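Local coordinates for glyoxalase-like domain protein (Staphylococcus aureus, PDB 3P8A) that is of unknown function but has a glyoxalase-like domain of the VOC family, whose members often hold a metal or ligand in a beta-sheet cavity, at residues H30-L35 / F262-I267; L112-I117 / P165-W170; A119-L124 / Q150-M155. All coordinates share one frame; numbering follows the deposited sequence. Where two conformers were deposited one is given.

Interaction 1 of 3, residues H30-L35 / F262-I267; sequences HYIDQL and FIRGAI
The imidazole of His-30 is wedged against the hairpin turn at 263-266. Its NE2 donates to Arg-264 O at 2.8 Å, with an N-H...O angle of 167°. The acceptor lies near the ring plane, but NE2 stands above the plane of that carbonyl. Both faces of the ring are packed. Ala-266 CB sits over one, 3.6 Å from the centroid, as a CH-pi contact. CG1 of Ile-32 lies over the centre of the other. CG of His-30 is anti to the backbone N (chi1 -176°), which carries the ring out to the turn. ND1 is hydrogen-bonded to Tyr-268 OH, so both ring nitrogens are engaged and the ring rotation is fixed.

Arg-264 runs back across Ile-32 at about a right angle. Ile-32 CG2 lies over one face of the Arg-264 guanidinium. On that same side Asp-33 O is 2.9 Å from Arg-264 NH1, at a poor angle for a bond. NH1 has its hydrogen bond with Gln-105 OE1, which also accepts from Asp-33 N. Segment 262-267 is the tip of the beta hairpin of strands 259-263 and 266-272, closed by a type I' turn and docked on strand 24-31 of the other sheet.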
# COMPACT_ATOMS: atom_id res chain seq x y z
N HIS A 30 -4.39 4.76 -2.24
CA HIS A 30 -5.76 5.24 -2.25
C HIS A 30 -6.11 5.75 -3.66
O HIS A 30 -5.56 6.76 -4.10
CB HIS A 30 -5.96 6.31 -1.16
CG HIS A 30 -7.37 6.81 -1.01
ND1 HIS A 30 -7.69 7.80 -0.08
CD2 HIS A 30 -8.50 6.46 -1.68
CE1 HIS A 30 -8.99 8.01 -0.21
NE2 HIS A 30 -9.53 7.23 -1.16
N TYR A 31 -7.05 5.06 -4.35
CA TYR A 31 -7.54 5.47 -5.67
C TYR A 31 -8.56 6.60 -5.50
O TYR A 31 -9.56 6.41 -4.83
CB TYR A 31 -8.08 4.30 -6.52
CG TYR A 31 -8.90 4.74 -7.72
CD1 TYR A 31 -10.21 4.30 -7.90
CD2 TYR A 31 -8.40 5.67 -8.64
CE1 TYR A 31 -10.98 4.73 -8.98
CE2 TYR A 31 -9.19 6.17 -9.67
CZ TYR A 31 -10.47 5.68 -9.85
OH TYR A 31 -11.24 6.15 -10.89
N ILE A 32 -8.26 7.79 -6.07
CA ILE A 32 -9.10 8.99 -6.01
C ILE A 32 -9.36 9.52 -7.41
O ILE A 32 -8.41 9.89 -8.09
CB ILE A 32 -8.49 10.09 -5.07
CG1 ILE A 32 -8.55 9.63 -3.60
CG2 ILE A 32 -9.22 11.45 -5.24
CD1 ILE A 32 -7.90 10.54 -2.60
N ASP A 33 -10.63 9.57 -7.83
CA ASP A 33 -10.98 10.12 -9.14
C ASP A 33 -10.79 11.64 -9.09
O ASP A 33 -11.04 12.22 -8.05
CB ASP A 33 -12.45 9.79 -9.47
CG ASP A 33 -12.94 10.47 -10.73
OD1 ASP A 33 -12.36 10.23 -11.80
OD2 ASP A 33 -13.93 11.23 -10.64
N GLN A 34 -10.34 12.28 -10.20
CA GLN A 34 -10.13 13.74 -10.23
C GLN A 34 -9.17 14.19 -9.12
O GLN A 34 -9.44 15.13 -8.36
CB GLN A 34 -11.47 14.53 -10.16
CG GLN A 34 -12.32 14.36 -11.42
CD GLN A 34 -13.70 14.96 -11.26
OE1 GLN A 34 -13.91 15.96 -10.56
NE2 GLN A 34 -14.68 14.35 -11.92
N LEU A 35 -8.05 13.46 -9.01
CA LEU A 35 -7.01 13.71 -8.00
C LEU A 35 -6.39 15.11 -8.08
O LEU A 35 -5.98 15.62 -7.05
CB LEU A 35 -5.93 12.60 -8.09
CG LEU A 35 -4.71 12.65 -7.18
CD1 LEU A 35 -5.10 12.67 -5.70
CD2 LEU A 35 -3.79 11.51 -7.49
N PHE A 262 -13.95 10.04 6.55
CA PHE A 262 -14.31 9.16 5.45
C PHE A 262 -14.18 9.99 4.21
O PHE A 262 -14.85 11.02 4.06
CB PHE A 262 -15.72 8.54 5.51
CG PHE A 262 -16.07 7.86 4.19
CD1 PHE A 262 -15.67 6.56 3.93
CD2 PHE A 262 -16.69 8.57 3.17
CE1 PHE A 262 -15.95 5.96 2.71
CE2 PHE A 262 -16.94 7.98 1.93
CZ PHE A 262 -16.61 6.67 1.72
N ILE A 263 -13.29 9.55 3.31
CA ILE A 263 -13.07 10.29 2.09
C ILE A 263 -12.73 9.40 0.91
O ILE A 263 -11.84 8.55 1.00
CB ILE A 263 -12.06 11.46 2.32
CG1 ILE A 263 -11.96 12.39 1.11
CG2 ILE A 263 -10.70 10.98 2.85
CD1 ILE A 263 -11.67 13.87 1.50
N ARG A 264 -13.51 9.54 -0.18
CA ARG A 264 -13.34 8.82 -1.44
C ARG A 264 -13.15 7.33 -1.25
O ARG A 264 -12.20 6.77 -1.82
CB ARG A 264 -12.18 9.43 -2.27
CG ARG A 264 -12.31 10.94 -2.54
CD ARG A 264 -13.30 11.25 -3.64
NE ARG A 264 -12.97 12.51 -4.30
CZ ARG A 264 -13.01 12.71 -5.61
NH1 ARG A 264 -13.36 11.72 -6.43
NH2 ARG A 264 -12.68 13.89 -6.12
N GLY A 265 -14.02 6.72 -0.45
CA GLY A 265 -14.05 5.29 -0.19
C GLY A 265 -13.07 4.75 0.84
O GLY A 265 -13.04 3.54 1.07
N ALA A 266 -12.27 5.62 1.47
CA ALA A 266 -11.27 5.24 2.46
C ALA A 266 -11.55 5.88 3.83
O ALA A 266 -12.28 6.87 3.92
CB ALA A 266 -9.88 5.59 1.97
N ILE A 267 -11.05 5.26 4.90
CA ILE A 267 -11.25 5.78 6.25
C ILE A 267 -9.91 6.07 6.86
O ILE A 267 -9.06 5.18 6.93
CB ILE A 267 -12.11 4.86 7.17
CG1 ILE A 267 -13.45 4.50 6.48
CG2 ILE A 267 -12.34 5.51 8.57
CD1 ILE A 267 -14.09 3.30 7.02

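Interaction 2 of 3, residues L112-I117 / P165-W170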
# COMPACT_ATOMS: atom_id res chain seq x y z
N LEU A 112 5.05 -3.24 0.79
CA LEU A 112 6.06 -3.50 1.79
C LEU A 112 7.46 -3.29 1.21
O LEU A 112 7.78 -3.78 0.13
CB LEU A 112 5.89 -4.94 2.36
CG LEU A 112 4.51 -5.34 2.93
CD1 LEU A 112 4.51 -6.81 3.38
CD2 LEU A 112 4.09 -4.44 4.13
N HIS A 113 8.28 -2.56 1.96
CA HIS A 113 9.65 -2.19 1.64
C HIS A 113 10.67 -3.34 1.91
O HIS A 113 10.61 -3.96 2.98
CB HIS A 113 10.01 -0.94 2.47
CG HIS A 113 11.47 -0.63 2.52
ND1 HIS A 113 12.05 0.20 1.58
CD2 HIS A 113 12.43 -1.07 3.36
CE1 HIS A 113 13.34 0.23 1.88
NE2 HIS A 113 13.62 -0.53 2.94
N THR A 114 11.62 -3.56 0.98
CA THR A 114 12.76 -4.47 1.14
C THR A 114 14.04 -3.85 0.64
O THR A 114 14.01 -3.08 -0.31
CB THR A 114 12.61 -5.82 0.42
OG1 THR A 114 11.54 -5.88 -0.53
CG2 THR A 114 12.71 -6.95 1.33
N ASN A 115 15.18 -4.22 1.22
CA ASN A 115 16.48 -3.77 0.72
C ASN A 115 17.05 -4.83 -0.24
O ASN A 115 18.05 -4.58 -0.91
CB ASN A 115 17.42 -3.43 1.87
CG ASN A 115 17.15 -2.07 2.46
OD1 ASN A 115 17.09 -1.04 1.76
ND2 ASN A 115 17.00 -2.02 3.78
N ASP A 116 16.36 -5.99 -0.36
CA ASP A 116 16.77 -7.10 -1.22
C ASP A 116 15.57 -7.81 -1.85
O ASP A 116 15.14 -8.86 -1.36
CB ASP A 116 17.71 -8.07 -0.46
CG ASP A 116 18.58 -8.97 -1.35
OD1 ASP A 116 18.42 -8.93 -2.60
OD2 ASP A 116 19.41 -9.72 -0.79
N ILE A 117 15.07 -7.26 -2.97
CA ILE A 117 13.91 -7.82 -3.67
C ILE A 117 14.18 -9.20 -4.33
O ILE A 117 13.25 -9.99 -4.48
CB ILE A 117 13.27 -6.77 -4.61
CG1 ILE A 117 11.77 -7.04 -4.84
CG2 ILE A 117 14.05 -6.65 -5.93
CD1 ILE A 117 10.94 -5.80 -5.15
N PRO A 165 -0.59 -7.83 -0.72
CA PRO A 165 0.39 -6.73 -0.65
C PRO A 165 1.59 -7.07 -1.56
O PRO A 165 1.88 -8.25 -1.80
CB PRO A 165 0.84 -6.75 0.82
CG PRO A 165 -0.31 -7.35 1.54
CD PRO A 165 -0.84 -8.41 0.61
N PHE A 166 2.24 -6.04 -2.09
CA PHE A 166 3.36 -6.21 -3.01
C PHE A 166 4.62 -5.60 -2.44
O PHE A 166 4.57 -4.97 -1.39
CB PHE A 166 3.01 -5.69 -4.42
CG PHE A 166 2.73 -4.21 -4.50
CD1 PHE A 166 1.47 -3.71 -4.19
CD2 PHE A 166 3.71 -3.33 -4.92
CE1 PHE A 166 1.21 -2.35 -4.28
CE2 PHE A 166 3.45 -1.96 -5.02
CZ PHE A 166 2.20 -1.48 -4.71
N PHE A 167 5.77 -5.87 -3.09
CA PHE A 167 7.07 -5.47 -2.57
C PHE A 167 7.71 -4.39 -3.40
O PHE A 167 7.54 -4.35 -4.61
CB PHE A 167 8.01 -6.71 -2.55
CG PHE A 167 7.49 -7.90 -1.78
CD1 PHE A 167 7.79 -8.06 -0.43
CD2 PHE A 167 6.77 -8.91 -2.42
CE1 PHE A 167 7.33 -9.18 0.28
CE2 PHE A 167 6.29 -10.01 -1.70
CZ PHE A 167 6.61 -10.15 -0.36
N ILE A 168 8.50 -3.55 -2.74
CA ILE A 168 9.22 -2.47 -3.36
C ILE A 168 10.68 -2.45 -2.90
O ILE A 168 10.97 -2.59 -1.71
CB ILE A 168 8.54 -1.06 -3.16
CG1 ILE A 168 9.16 0.02 -4.10
CG2 ILE A 168 8.56 -0.59 -1.67
CD1 ILE A 168 8.22 1.28 -4.31
N GLN A 169 11.57 -2.21 -3.84
CA GLN A 169 12.97 -1.97 -3.58
C GLN A 169 13.32 -0.69 -4.34
O GLN A 169 13.29 -0.67 -5.58
CB GLN A 169 13.90 -3.12 -3.99
CG GLN A 169 15.31 -2.91 -3.41
CD GLN A 169 16.33 -3.86 -3.97
OE1 GLN A 169 16.18 -5.08 -3.94
NE2 GLN A 169 17.43 -3.31 -4.44
N TRP A 170 13.57 0.37 -3.59
CA TRP A 170 13.95 1.68 -4.13
C TRP A 170 15.41 1.61 -4.61
O TRP A 170 16.26 1.04 -3.91
CB TRP A 170 13.80 2.75 -3.02
CG TRP A 170 12.38 2.98 -2.62
CD1 TRP A 170 11.75 2.53 -1.50
CD2 TRP A 170 11.40 3.74 -3.35
NE1 TRP A 170 10.43 2.94 -1.49
CE2 TRP A 170 10.21 3.72 -2.60
CE3 TRP A 170 11.43 4.48 -4.55
CZ2 TRP A 170 9.03 4.36 -3.03
CZ3 TRP A 170 10.26 5.09 -4.99
CH2 TRP A 170 9.08 5.02 -4.24
O HOH W 1 14.28 -0.04 -1.12
O HOH W 2 18.00 -7.30 -4.91
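Leu-112 pairs with Phe-167, and His-113 with Ile-168, in parallel beta bridges. Strands 106-113 and 166-170 are neighbours in the mixed sheet of the glyoxalase-like fold. Their backbones are tightly joined. Leu-112 N donates to Phe-166 O at 2.8 Å, and Leu-112 O accepts from Ile-168 N. Phe-167 CA also approaches Leu-112 O, at 3.3 Å, as a CA-H...O contact. Thr-114 N then bonds to Ile-168 O.

The apolar packing is close on the side of Phe-167. Ile-117, in the first turn of helix 117-125, turns CD1 to Phe-167 CB at 4.0 Å. The same residue presses CB and CG2 on Gln-169. Residues of strand 147-155, Gln-150 and Leu-152, also touch Ile-117.

His-113 and Ile-168 lie on the other face of the sheet. There the contact is looser. The side chains of His-113 and Trp-170 meet only at their ring edges, ND1 of His-113 lying 3.9 Å from CD1 of Trp-170, and cross at about a right angle. Within 165-170 itself, Ile-168 CD1 packs over a face of the indole, offset toward its rim. A water bridges Trp-170 N and Thr-114 O.

The solvent side is the loop at Asn-115 and Asp-116, both exposed. Asp-116 is the N-cap of the helix. A second water lies between Asp-116 OD1 and Gln-169 OE1. Gln-169 closes the tight part of the contact against this rim. Its CG is anti to the backbone N (chi1 -168°) and its chain is extended beyond CG, which brings the amide to the start of the helix. Ile-117 N points at OE1 of Gln-169 in the carbonyl plane, 2.6 Å away, with an N-H...O angle of 178°.

Interaction 3 of 3, residues A119-L124 / Q150-M155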
# COMPACT_ATOMS: atom_id res chain seq x y z
N ALA A 119 16.23 -11.60 -3.03
CA ALA A 119 16.18 -12.52 -1.89
C ALA A 119 14.72 -12.82 -1.55
O ALA A 119 14.40 -13.95 -1.19
CB ALA A 119 16.87 -11.91 -0.69
N VAL A 120 13.84 -11.80 -1.67
CA VAL A 120 12.40 -11.99 -1.46
C VAL A 120 11.88 -12.89 -2.55
O VAL A 120 11.19 -13.86 -2.23
CB VAL A 120 11.60 -10.65 -1.33
CG1 VAL A 120 10.10 -10.89 -1.43
CG2 VAL A 120 11.92 -9.98 -0.01
N LYS A 121 12.23 -12.62 -3.83
CA LYS A 121 11.79 -13.43 -4.96
C LYS A 121 12.25 -14.90 -4.79
O LYS A 121 11.44 -15.81 -4.97
CB LYS A 121 12.28 -12.84 -6.28
CG LYS A 121 11.86 -13.66 -7.49
CD LYS A 121 12.43 -13.13 -8.77
CE LYS A 121 11.97 -13.99 -9.93
NZ LYS A 121 12.16 -13.30 -11.23
N ASN A 122 13.50 -15.11 -4.40
CA ASN A 122 14.06 -16.45 -4.19
C ASN A 122 13.36 -17.18 -3.05
O ASN A 122 13.05 -18.35 -3.20
CB ASN A 122 15.59 -16.41 -3.98
CG ASN A 122 16.37 -15.88 -5.16
OD1 ASN A 122 15.96 -16.00 -6.32
ND2 ASN A 122 17.50 -15.25 -4.87
N LYS A 123 13.05 -16.47 -1.93
CA LYS A 123 12.36 -17.05 -0.79
C LYS A 123 10.94 -17.48 -1.16
O LYS A 123 10.51 -18.57 -0.76
CB LYS A 123 12.37 -16.08 0.41
CG LYS A 123 11.75 -16.62 1.71
CD LYS A 123 10.31 -16.14 1.88
CE LYS A 123 9.69 -16.54 3.20
NZ LYS A 123 8.22 -16.37 3.15
N LEU A 124 10.22 -16.64 -1.92
CA LEU A 124 8.85 -16.98 -2.30
C LEU A 124 8.86 -18.13 -3.30
O LEU A 124 8.06 -19.06 -3.18
CB LEU A 124 8.08 -15.76 -2.84
CG LEU A 124 7.78 -14.63 -1.86
CD1 LEU A 124 7.23 -13.43 -2.60
CD2 LEU A 124 6.76 -15.07 -0.79
N GLN A 150 11.92 -1.01 -8.10
CA GLN A 150 11.48 -2.31 -8.61
C GLN A 150 10.32 -2.79 -7.77
O GLN A 150 10.32 -2.61 -6.55
CB GLN A 150 12.58 -3.37 -8.53
CG GLN A 150 13.85 -3.05 -9.31
CD GLN A 150 14.91 -4.03 -8.90
OE1 GLN A 150 15.81 -3.73 -8.11
NE2 GLN A 150 14.73 -5.27 -9.30
N LEU A 151 9.35 -3.44 -8.41
CA LEU A 151 8.20 -4.04 -7.74
C LEU A 151 8.21 -5.56 -7.97
O LEU A 151 8.67 -6.03 -9.01
CB LEU A 151 6.88 -3.45 -8.24
CG LEU A 151 6.69 -1.94 -8.05
CD1 LEU A 151 5.36 -1.52 -8.57
CD2 LEU A 151 6.80 -1.53 -6.60
N LEU A 152 7.70 -6.32 -7.01
CA LEU A 152 7.56 -7.77 -7.12
C LEU A 152 6.16 -8.08 -6.60
O LEU A 152 5.74 -7.54 -5.57
CB LEU A 152 8.63 -8.49 -6.29
CG LEU A 152 8.61 -10.04 -6.30
CD1 LEU A 152 9.14 -10.60 -7.62
CD2 LEU A 152 9.38 -10.57 -5.13
N TYR A 153 5.42 -8.87 -7.37
CA TYR A 153 4.06 -9.22 -7.03
C TYR A 153 3.90 -10.68 -6.75
O TYR A 153 4.57 -11.51 -7.37
CB TYR A 153 3.14 -8.86 -8.17
CG TYR A 153 3.09 -7.38 -8.47
CD1 TYR A 153 2.26 -6.53 -7.76
CD2 TYR A 153 3.81 -6.84 -9.54
CE1 TYR A 153 2.19 -5.17 -8.04
CE2 TYR A 153 3.72 -5.49 -9.86
CZ TYR A 153 2.92 -4.65 -9.09
OH TYR A 153 2.79 -3.33 -9.41
N ILE A 154 2.95 -11.00 -5.87
CA ILE A 154 2.57 -12.38 -5.60
C ILE A 154 1.42 -12.73 -6.54
O ILE A 154 0.46 -11.97 -6.64
CB ILE A 154 2.20 -12.58 -4.12
CG1 ILE A 154 3.45 -12.43 -3.23
CG2 ILE A 154 1.49 -13.94 -3.89
CD1 ILE A 154 3.15 -12.25 -1.77
N MSE A 155 1.52 -13.87 -7.23
CA MSE A 155 0.43 -14.33 -8.09
C MSE A 155 -0.18 -15.63 -7.51
O MSE A 155 0.26 -16.74 -7.82
CB MSE A 155 0.89 -14.49 -9.53
CG MSE A 155 -0.24 -14.32 -10.50
SE MSE A 155 -0.05 -15.60 -11.91
CE MSE A 155 -1.06 -17.05 -11.04
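Leu-152 is the centre of an apolar contact between helix 117-125 and strand 147-155. No hydrogen bond crosses between the two segments. Their axes run nearly parallel, 13° apart, with a closest approach of 9.9 Å.

The contacts between apolar side chains come first. Leu-152 places CG anti to its own backbone N (chi1 180°), which brings both methyls, CD1 and CD2, up to the helix. Its CD2 lies 3.8 Å from CG1 of Val-120. Leu-124, one turn later, turns CD1 to CG1 of Ile-154 at 4.0 Å, and these two side chains cross at about a right angle. The same CD1 of Leu-124 comes to 4.4 Å from CD2 of Leu-152, a looser touch. Val-120 and Leu-124 therefore present one side of the helix to the strand.

The second kind of contact is with the backbone and the aliphatic start of a lysine. CD2 of Leu-152 rests 3.7 Å from Lys-121 N. CD1 of Leu-152 meets CB and CG of Lys-121, each at 4.1 Å. The extended lysine chain then leaves the strand. Its NZ is hydrogen-bonded to Gly-133 O on the edge strand 130-139, and its carbons also touch Val-131 and Pro-134.

This is the helix of a beta-alpha-beta-beta-beta module of the VOC fold, packed on the module's own strands. Phe-167 of strand 166-170 touches both Val-120 and Leu-124, so the helix spans two adjacent strands. Trp-211 and Phe-212, at the end of helix 201-212, also touch Ile-154.

In the fold
Interactions 2 and 3 form one continuous region, with centres 8 Å apart. Strands 166-170 and 147-155 are adjacent, and Gln-169 O and Phe-167 N probably bond to Gln-150 N and Leu-152 O. Both contacts lie within one beta-alpha-beta-beta-beta module, from strand 106-113 through helix 117-125 to strand 166-170. Along the chain, interaction 3 falls between the two segments of interaction 2, and segments 30-35 and 262-267 bracket both. Interaction 1 lies across the chain's centre, its own centre 24 and 28 Å from theirs. It shares their eight-stranded sheet through strand 24-31. Interactions 2 and 3 hold the module together, while interaction 1 joins the two sheets.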